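Probable Zn binding protein (Lactobacillus acidophilus, PDB 3Q69) is a putative mucus-binding protein, represented here by its Muc B2-like domain, and probably helps the bacterium adhere to mucus, perhaps also binding zinc. Local coordinates at residues D27-G39 with W50-L63. Sequence-based numbering, arbitrary orientation.
Sequences DDHVVSLIFTQSG and WDSKWSLTQTFEAL
Gln37 lies flat over the indole of Trp54: its CB stands 3.7 Å from the centroid of the Trp54 six-membered ring, a CH-pi contact, and amide and ring planes are only 16° apart. CG anti to the backbone N (chi1 167°) and an extended chain carry the amide along that face, while the Trp50 ring stands oblique to the Gln37 amide, its CE3 3.7 Å from Gln37 CD. Gln37 OE1 accepts from Arg7, and NE2 donates to a water that also bridges Ser38 O and Asp51 N. Replacing Trp54 with an alanine would probably bare one side of the Gln37 chain and let its amide swing away from Arg7. Farther along, Gln58 NE2 sits over the centre of the Phe35 ring, 3.3 Å above its plane, with the amide turned 72° to it; the same NE2 donates to Ile34 O at 2.9 Å, from above the carbonyl plane. Leu33 CD1 lies over the Phe60 face, 3.6 Å from the ring centroid and almost on its normal, and Val31 CG2 adds a contact to Phe60 CD1 at 3.6 Å. Antiparallel strands 27-39 and 55-60, axes 7.8 Å apart at closest, meet through side chains, with Gln58 also reaching a backbone carbonyl; this joins the sheet of 27-42 and 2-19 to the two-stranded antiparallel sheet of 55-64 and 77-86. Chemically, aromatic faces receive both aliphatic carbons and glutamine amides, and Gln37 OE1 and NE2 and Gln58 NE2 keep hydrogen bonds while lying against rings.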
ATOM      1  N   ASP A  27      -5.799   6.016 -17.036  1.00 31.42           N
ATOM      2  CA  ASP A  27      -6.470   5.300 -15.944  1.00 30.69           C
ATOM      3  C   ASP A  27      -5.568   5.197 -14.712  1.00 28.48           C
ATOM      4  O   ASP A  27      -4.346   5.069 -14.825  1.00 27.00           O
ATOM      5  CB  ASP A  27      -6.876   3.878 -16.358  1.00 32.68           C
ATOM      6  CG  ASP A  27      -7.965   3.853 -17.414  1.00 33.84           C
ATOM      7  OD1 ASP A  27      -8.942   4.631 -17.308  1.00 31.80           O
ATOM      8  OD2 ASP A  27      -7.843   3.029 -18.347  1.00 35.47           O
ATOM      9  N   ASP A  28      -6.184   5.226 -13.539  1.00 27.46           N
ATOM     10  CA  ASP A  28      -5.438   5.141 -12.301  1.00 27.78           C
ATOM     11  C   ASP A  28      -4.722   3.796 -12.212  1.00 26.61           C
ATOM     12  O   ASP A  28      -5.177   2.796 -12.786  1.00 23.59           O
ATOM     13  CB  ASP A  28      -6.378   5.295 -11.101  1.00 28.88           C
ATOM     14  CG  ASP A  28      -7.045   6.660 -11.041  1.00 31.43           C
ATOM     15  OD1 ASP A  28      -6.469   7.631 -11.588  1.00 33.69           O
ATOM     16  OD2 ASP A  28      -8.137   6.755 -10.432  1.00 36.46           O
ATOM     17  N   HIS A  29      -3.599   3.781 -11.495  1.00 25.01           N
ATOM     18  CA  HIS A  29      -2.843   2.554 -11.305  1.00 24.43           C
ATOM     19  C   HIS A  29      -3.001   2.150  -9.855  1.00 23.74           C
ATOM     20  O   HIS A  29      -2.578   2.870  -8.964  1.00 23.16           O
ATOM     21  CB  HIS A  29      -1.374   2.769 -11.617  1.00 25.99           C
ATOM     22  CG  HIS A  29      -0.573   1.506 -11.614  1.00 28.70           C
ATOM     23  ND1 HIS A  29      -0.418   0.727 -10.491  1.00 30.11           N
ATOM     24  CD2 HIS A  29       0.122   0.894 -12.603  1.00 30.32           C
ATOM     25  CE1 HIS A  29       0.344  -0.317 -10.785  1.00 32.20           C
ATOM     26  NE2 HIS A  29       0.683  -0.238 -12.056  1.00 32.25           N
ATOM     27  N   VAL A  30      -3.648   1.017  -9.617  1.00 22.27           N
ATOM     28  CA  VAL A  30      -3.856   0.542  -8.257  1.00 21.91           C
ATOM     29  C   VAL A  30      -3.191  -0.797  -8.017  1.00 22.15           C
ATOM     30  O   VAL A  30      -3.295  -1.695  -8.845  1.00 22.72           O
ATOM     31  CB  VAL A  30      -5.362   0.418  -7.950  1.00 21.27           C
ATOM     32  CG1 VAL A  30      -5.582   0.093  -6.505  1.00 21.37           C
ATOM     33  CG2 VAL A  30      -6.073   1.739  -8.318  1.00 22.54           C
ATOM     34  N   VAL A  31      -2.479  -0.896  -6.893  1.00 22.01           N
ATOM     35  CA  VAL A  31      -1.805  -2.118  -6.477  1.00 20.13           C
ATOM     36  C   VAL A  31      -1.990  -2.269  -4.980  1.00 17.62           C
ATOM     37  O   VAL A  31      -2.251  -1.304  -4.251  1.00 16.39           O
ATOM     38  CB  VAL A  31      -0.287  -2.123  -6.794  1.00 21.13           C
ATOM     39  CG1 VAL A  31      -0.085  -2.272  -8.282  1.00 21.53           C
ATOM     40  CG2 VAL A  31       0.373  -0.847  -6.296  1.00 22.33           C
ATOM     41  N   SER A  32      -1.806  -3.486  -4.512  1.00 18.71           N
ATOM     42  CA  SER A  32      -2.033  -3.744  -3.115  1.00 18.77           C
ATOM     43  C   SER A  32      -0.988  -4.623  -2.480  1.00 17.71           C
ATOM     44  O   SER A  32      -0.335  -5.417  -3.148  1.00 16.43           O
ATOM     45  CB  SER A  32      -3.418  -4.377  -2.960  1.00 22.42           C
ATOM     46  OG  SER A  32      -3.576  -4.933  -1.674  1.00 31.67           O
ATOM     47  N   LEU A  33      -0.838  -4.478  -1.174  1.00 14.35           N
ATOM     48  CA  LEU A  33       0.115  -5.279  -0.420  1.00 14.15           C
ATOM     49  C   LEU A  33      -0.693  -5.866   0.732  1.00 12.94           C
ATOM     50  O   LEU A  33      -1.342  -5.144   1.503  1.00 15.66           O
ATOM     51  CB  LEU A  33       1.264  -4.403   0.095  1.00 13.40           C
ATOM     52  CG  LEU A  33       2.186  -3.842  -0.992  1.00 15.40           C
ATOM     53  CD1 LEU A  33       3.258  -2.978  -0.401  1.00 16.87           C
ATOM     54  CD2 LEU A  33       2.759  -4.981  -1.783  1.00 18.09           C
ATOM     55  N   ILE A  34      -0.669  -7.187   0.837  1.00 13.25           N
ATOM     56  CA  ILE A  34      -1.429  -7.881   1.866  1.00 13.43           C
ATOM     57  C   ILE A  34      -0.498  -8.423   2.956  1.00 13.33           C
ATOM     58  O   ILE A  34       0.432  -9.172   2.688  1.00 12.15           O
ATOM     59  CB  ILE A  34      -2.237  -9.009   1.214  1.00 13.71           C
ATOM     60  CG1 ILE A  34      -3.004  -8.411   0.030  1.00 13.82           C
ATOM     61  CG2 ILE A  34      -3.202  -9.654   2.230  1.00 12.88           C
ATOM     62  CD1 ILE A  34      -3.775  -9.429  -0.835  1.00 18.32           C
ATOM     63  N   PHE A  35      -0.775  -8.022   4.191  1.00 11.05           N
ATOM     64  CA  PHE A  35       0.009  -8.408   5.359  1.00 12.13           C
ATOM     65  C   PHE A  35      -0.842  -9.263   6.298  1.00 10.73           C
ATOM     66  O   PHE A  35      -1.929  -8.850   6.729  1.00  8.92           O
ATOM     67  CB  PHE A  35       0.445  -7.163   6.126  1.00 12.13           C
ATOM     68  CG  PHE A  35       1.290  -6.215   5.340  1.00 10.96           C
ATOM     69  CD1 PHE A  35       2.660  -6.127   5.572  1.00 12.89           C
ATOM     70  CD2 PHE A  35       0.723  -5.403   4.368  1.00 10.51           C
ATOM     71  CE1 PHE A  35       3.467  -5.229   4.842  1.00 13.34           C
ATOM     72  CE2 PHE A  35       1.505  -4.506   3.632  1.00 13.09           C
ATOM     73  CZ  PHE A  35       2.877  -4.420   3.869  1.00 13.16           C
ATOM     74  N   THR A  36      -0.350 -10.449   6.629  1.00  8.20           N
ATOM     75  CA  THR A  36      -1.100 -11.332   7.500  1.00 10.96           C
ATOM     76  C   THR A  36      -0.242 -11.851   8.634  1.00 12.29           C
ATOM     77  O   THR A  36       0.790 -12.470   8.406  1.00 15.01           O
ATOM     78  CB  THR A  36      -1.679 -12.553   6.732  1.00 12.56           C
ATOM     79  OG1 THR A  36      -2.664 -12.105   5.798  1.00 12.14           O
ATOM     80  CG2 THR A  36      -2.376 -13.535   7.706  1.00 12.13           C
ATOM     81  N   GLN A  37      -0.667 -11.580   9.862  1.00 11.51           N
ATOM     82  CA  GLN A  37       0.037 -12.058  11.043  1.00 13.81           C
ATOM     83  C   GLN A  37      -0.721 -13.222  11.656  1.00 16.09           C
ATOM     84  O   GLN A  37      -1.965 -13.212  11.714  1.00 14.58           O
ATOM     85  CB  GLN A  37       0.165 -10.944  12.071  1.00 13.34           C
ATOM     86  CG  GLN A  37       0.608 -11.405  13.437  1.00 12.77           C
ATOM     87  CD  GLN A  37       0.803 -10.265  14.422  1.00 14.87           C
ATOM     88  OE1 GLN A  37       0.197  -9.205  14.294  1.00 16.26           O
ATOM     89  NE2 GLN A  37       1.611 -10.500  15.439  1.00 14.23           N
ATOM     90  N   SER A  38       0.028 -14.237  12.084  1.00 14.32           N
ATOM     91  CA  SER A  38      -0.546 -15.409  12.730  1.00 16.28           C
ATOM     92  C   SER A  38      -0.403 -15.288  14.244  1.00 17.49           C
ATOM     93  O   SER A  38       0.502 -14.641  14.753  1.00 19.66           O
ATOM     94  CB  SER A  38       0.150 -16.688  12.275  1.00 16.96           C
ATOM     95  OG  SER A  38      -0.161 -16.971  10.924  1.00 24.71           O
ATOM     96  N   GLY A  39      -1.320 -15.921  14.960  1.00 14.22           N
ATOM     97  CA  GLY A  39      -1.307 -15.883  16.410  1.00 15.50           C
ATOM     98  C   GLY A  39      -2.106 -17.050  16.963  1.00 15.20           C
ATOM     99  O   GLY A  39      -2.497 -17.954  16.234  1.00 15.18           O
ATOM    100  N   TRP A  50      -0.639 -12.351  20.490  1.00 18.70           N
ATOM    101  CA  TRP A  50       0.087 -11.937  19.292  1.00 21.41           C
ATOM    102  C   TRP A  50       1.542 -11.591  19.618  1.00 23.08           C
ATOM    103  O   TRP A  50       1.800 -10.967  20.633  1.00 23.62           O
ATOM    104  CB  TRP A  50      -0.582 -10.711  18.661  1.00 19.19           C
ATOM    105  CG  TRP A  50      -2.007 -10.886  18.320  1.00 17.62           C
ATOM    106  CD1 TRP A  50      -3.096 -10.462  19.046  1.00 19.65           C
ATOM    107  CD2 TRP A  50      -2.528 -11.521  17.148  1.00 15.60           C
ATOM    108  NE1 TRP A  50      -4.254 -10.794  18.384  1.00 15.68           N
ATOM    109  CE2 TRP A  50      -3.936 -11.442  17.219  1.00 17.85           C
ATOM    110  CE3 TRP A  50      -1.940 -12.150  16.043  1.00 15.55           C
ATOM    111  CZ2 TRP A  50      -4.766 -11.973  16.225  1.00 15.74           C
ATOM    112  CZ3 TRP A  50      -2.769 -12.682  15.057  1.00 15.48           C
ATOM    113  CH2 TRP A  50      -4.168 -12.587  15.158  1.00 16.39           C
ATOM    114  N   ASP A  51       2.493 -11.990  18.774  1.00 25.46           N
ATOM    115  CA  ASP A  51       3.893 -11.651  19.042  1.00 25.97           C
ATOM    116  C   ASP A  51       4.074 -10.139  18.886  1.00 26.89           C
ATOM    117  O   ASP A  51       4.031  -9.599  17.776  1.00 25.97           O
ATOM    118  CB  ASP A  51       4.838 -12.368  18.082  1.00 28.23           C
ATOM    119  CG  ASP A  51       6.305 -12.186  18.472  1.00 28.75           C
ATOM    120  OD1 ASP A  51       6.703 -11.032  18.765  1.00 28.94           O
ATOM    121  OD2 ASP A  51       7.049 -13.190  18.484  1.00 30.77           O
ATOM    122  N   SER A  52       4.286  -9.470  20.014  1.00 27.27           N
ATOM    123  CA  SER A  52       4.448  -8.022  20.057  1.00 28.38           C
ATOM    124  C   SER A  52       5.537  -7.428  19.172  1.00 27.86           C
ATOM    125  O   SER A  52       5.459  -6.252  18.773  1.00 27.98           O
ATOM    126  CB  SER A  52       4.701  -7.585  21.494  1.00 30.17           C
ATOM    127  OG  SER A  52       4.638  -6.171  21.610  1.00 34.61           O
ATOM    128  N   LYS A  53       6.543  -8.236  18.858  1.00 27.65           N
ATOM    129  CA  LYS A  53       7.652  -7.766  18.044  1.00 27.57           C
ATOM    130  C   LYS A  53       7.523  -8.169  16.576  1.00 26.62           C
ATOM    131  O   LYS A  53       8.439  -7.932  15.794  1.00 25.57           O
ATOM    132  CB  LYS A  53       8.974  -8.291  18.607  1.00 21.10           C
ATOM    133  CG  LYS A  53       9.271  -7.833  20.026  1.00 22.06           C
ATOM    134  CD  LYS A  53       9.447  -6.325  20.095  1.00 22.32           C
ATOM    135  CE  LYS A  53       9.816  -5.875  21.499  1.00 22.11           C
ATOM    136  NZ  LYS A  53       9.967  -4.396  21.587  1.00 20.04           N
ATOM    137  N   TRP A  54       6.393  -8.772  16.199  1.00 23.30           N
ATOM    138  CA  TRP A  54       6.170  -9.172  14.810  1.00 21.82           C
ATOM    139  C   TRP A  54       6.207  -7.920  13.957  1.00 17.51           C
ATOM    140  O   TRP A  54       5.713  -6.873  14.342  1.00 15.96           O
ATOM    141  CB  TRP A  54       4.799  -9.837  14.607  1.00 21.03           C
ATOM    142  CG  TRP A  54       4.529 -10.232  13.166  1.00 22.40           C
ATOM    143  CD1 TRP A  54       4.947 -11.377  12.530  1.00 22.95           C
ATOM    144  CD2 TRP A  54       3.776  -9.489  12.192  1.00 20.49           C
ATOM    145  NE1 TRP A  54       4.498 -11.389  11.228  1.00 22.71           N
ATOM    146  CE2 TRP A  54       3.780 -10.250  10.994  1.00 20.93           C
ATOM    147  CE3 TRP A  54       3.098  -8.263  12.212  1.00 19.61           C
ATOM    148  CZ2 TRP A  54       3.128  -9.821   9.832  1.00 18.60           C
ATOM    149  CZ3 TRP A  54       2.449  -7.840  11.054  1.00 17.75           C
ATOM    150  CH2 TRP A  54       2.472  -8.622   9.877  1.00 16.57           C
ATOM    151  N   SER A  55       6.759  -8.053  12.765  1.00 16.65           N
ATOM    152  CA  SER A  55       6.885  -6.936  11.842  1.00 15.62           C
ATOM    153  C   SER A  55       7.135  -7.487  10.436  1.00 14.77           C
ATOM    154  O   SER A  55       7.825  -8.480  10.274  1.00 14.68           O
ATOM    155  CB  SER A  55       8.046  -6.021  12.250  1.00 17.80           C
ATOM    156  OG  SER A  55       8.000  -4.831  11.486  1.00 19.05           O
ATOM    157  N   LEU A  56       6.569  -6.834   9.429  1.00 12.43           N
ATOM    158  CA  LEU A  56       6.711  -7.284   8.061  1.00 11.20           C
ATOM    159  C   LEU A  56       6.717  -6.086   7.134  1.00 11.65           C
ATOM    160  O   LEU A  56       5.907  -5.162   7.242  1.00 13.38           O
ATOM    161  CB  LEU A  56       5.556  -8.227   7.703  1.00 12.49           C
ATOM    162  CG  LEU A  56       5.520  -8.847   6.294  1.00 12.74           C
ATOM    163  CD1 LEU A  56       6.712  -9.756   6.116  1.00 13.49           C
ATOM    164  CD2 LEU A  56       4.181  -9.657   6.104  1.00 10.31           C
ATOM    165  N   THR A  57       7.654  -6.125   6.204  1.00 12.83           N
ATOM    166  CA  THR A  57       7.827  -5.059   5.257  1.00 12.88           C
ATOM    167  C   THR A  57       7.704  -5.582   3.845  1.00 11.42           C
ATOM    168  O   THR A  57       8.170  -6.685   3.534  1.00 10.26           O
ATOM    169  CB  THR A  57       9.226  -4.396   5.433  1.00 12.44           C
ATOM    170  OG1 THR A  57       9.290  -3.780   6.724  1.00 10.52           O
ATOM    171  CG2 THR A  57       9.450  -3.298   4.370  1.00 12.76           C
ATOM    172  N   GLN A  58       7.064  -4.795   2.988  1.00  9.33           N
ATOM    173  CA  GLN A  58       6.902  -5.171   1.583  1.00 12.21           C
ATOM    174  C   GLN A  58       7.063  -3.862   0.796  1.00 14.16           C
ATOM    175  O   GLN A  58       6.952  -2.760   1.351  1.00 13.69           O
ATOM    176  CB  GLN A  58       5.508  -5.796   1.334  1.00 11.43           C
ATOM    177  CG  GLN A  58       5.254  -7.056   2.114  1.00 12.09           C
ATOM    178  CD  GLN A  58       4.016  -7.818   1.687  1.00 15.17           C
ATOM    179  OE1 GLN A  58       3.984  -8.452   0.626  1.00 19.35           O
ATOM    180  NE2 GLN A  58       2.980  -7.763   2.523  1.00 13.10           N
ATOM    181  N   THR A  59       7.271  -3.987  -0.503  1.00 17.74           N
ATOM    182  CA  THR A  59       7.480  -2.812  -1.322  1.00 19.48           C
ATOM    183  C   THR A  59       6.574  -2.676  -2.518  1.00 20.01           C
ATOM    184  O   THR A  59       6.346  -3.634  -3.252  1.00 22.27           O
ATOM    185  CB  THR A  59       8.937  -2.763  -1.862  1.00 22.00           C
ATOM    186  OG1 THR A  59       9.849  -2.666  -0.761  1.00 23.69           O
ATOM    187  CG2 THR A  59       9.119  -1.571  -2.798  1.00 23.47           C
ATOM    188  N   PHE A  60       6.065  -1.467  -2.697  1.00 19.73           N
ATOM    189  CA  PHE A  60       5.252  -1.119  -3.850  1.00 19.52           C
ATOM    190  C   PHE A  60       6.364  -0.806  -4.857  1.00 20.72           C
ATOM    191  O   PHE A  60       7.012   0.238  -4.748  1.00 21.50           O
ATOM    192  CB  PHE A  60       4.480   0.165  -3.580  1.00 15.58           C
ATOM    193  CG  PHE A  60       3.227  -0.019  -2.767  1.00 13.69           C
ATOM    194  CD1 PHE A  60       2.182  -0.829  -3.222  1.00 12.25           C
ATOM    195  CD2 PHE A  60       3.041   0.718  -1.600  1.00 13.96           C
ATOM    196  CE1 PHE A  60       0.959  -0.893  -2.517  1.00  8.70           C
ATOM    197  CE2 PHE A  60       1.838   0.663  -0.897  1.00 11.44           C
ATOM    198  CZ  PHE A  60       0.791  -0.145  -1.364  1.00 13.82           C
ATOM    199  N   GLU A  61       6.614  -1.703  -5.806  1.00 19.81           N
ATOM    200  CA  GLU A  61       7.683  -1.490  -6.788  1.00 20.95           C
ATOM    201  C   GLU A  61       7.607  -0.165  -7.553  1.00 20.47           C
ATOM    202  O   GLU A  61       6.540   0.454  -7.659  1.00 18.73           O
ATOM    203  CB  GLU A  61       7.703  -2.641  -7.802  1.00 24.16           C
ATOM    204  CG  GLU A  61       7.793  -4.042  -7.172  1.00 26.50           C
ATOM    205  CD  GLU A  61       9.050  -4.231  -6.329  1.00 30.01           C
ATOM    206  OE1 GLU A  61      10.161  -3.921  -6.826  1.00 30.33           O
ATOM    207  OE2 GLU A  61       8.924  -4.692  -5.171  1.00 34.41           O
ATOM    208  N   ALA A  62       8.752   0.243  -8.100  1.00 19.37           N
ATOM    209  CA  ALA A  62       8.843   1.474  -8.877  1.00 19.87           C
ATOM    210  C   ALA A  62       7.820   1.386 -10.004  1.00 19.88           C
ATOM    211  O   ALA A  62       7.686   0.347 -10.644  1.00 17.94           O
ATOM    212  CB  ALA A  62      10.241   1.637  -9.442  1.00 19.39           C
ATOM    213  N   LEU A  63       7.104   2.481 -10.238  1.00 19.84           N
ATOM    214  CA  LEU A  63       6.067   2.524 -11.259  1.00 20.20           C
ATOM    215  C   LEU A  63       6.353   3.641 -12.260  1.00 21.14           C
ATOM    216  O   LEU A  63       6.044   4.812 -12.013  1.00 20.07           O
ATOM    217  CB  LEU A  63       4.706   2.766 -10.600  1.00 21.05           C
ATOM    218  CG  LEU A  63       3.483   2.670 -11.511  1.00 23.46           C
ATOM    219  CD1 LEU A  63       3.278   1.209 -11.907  1.00 23.29           C
ATOM    220  CD2 LEU A  63       2.259   3.214 -10.787  1.00 23.81           C
TER
HETATM  221  O   HOH W   1       2.631 -12.719  15.988  1.00 35.83           O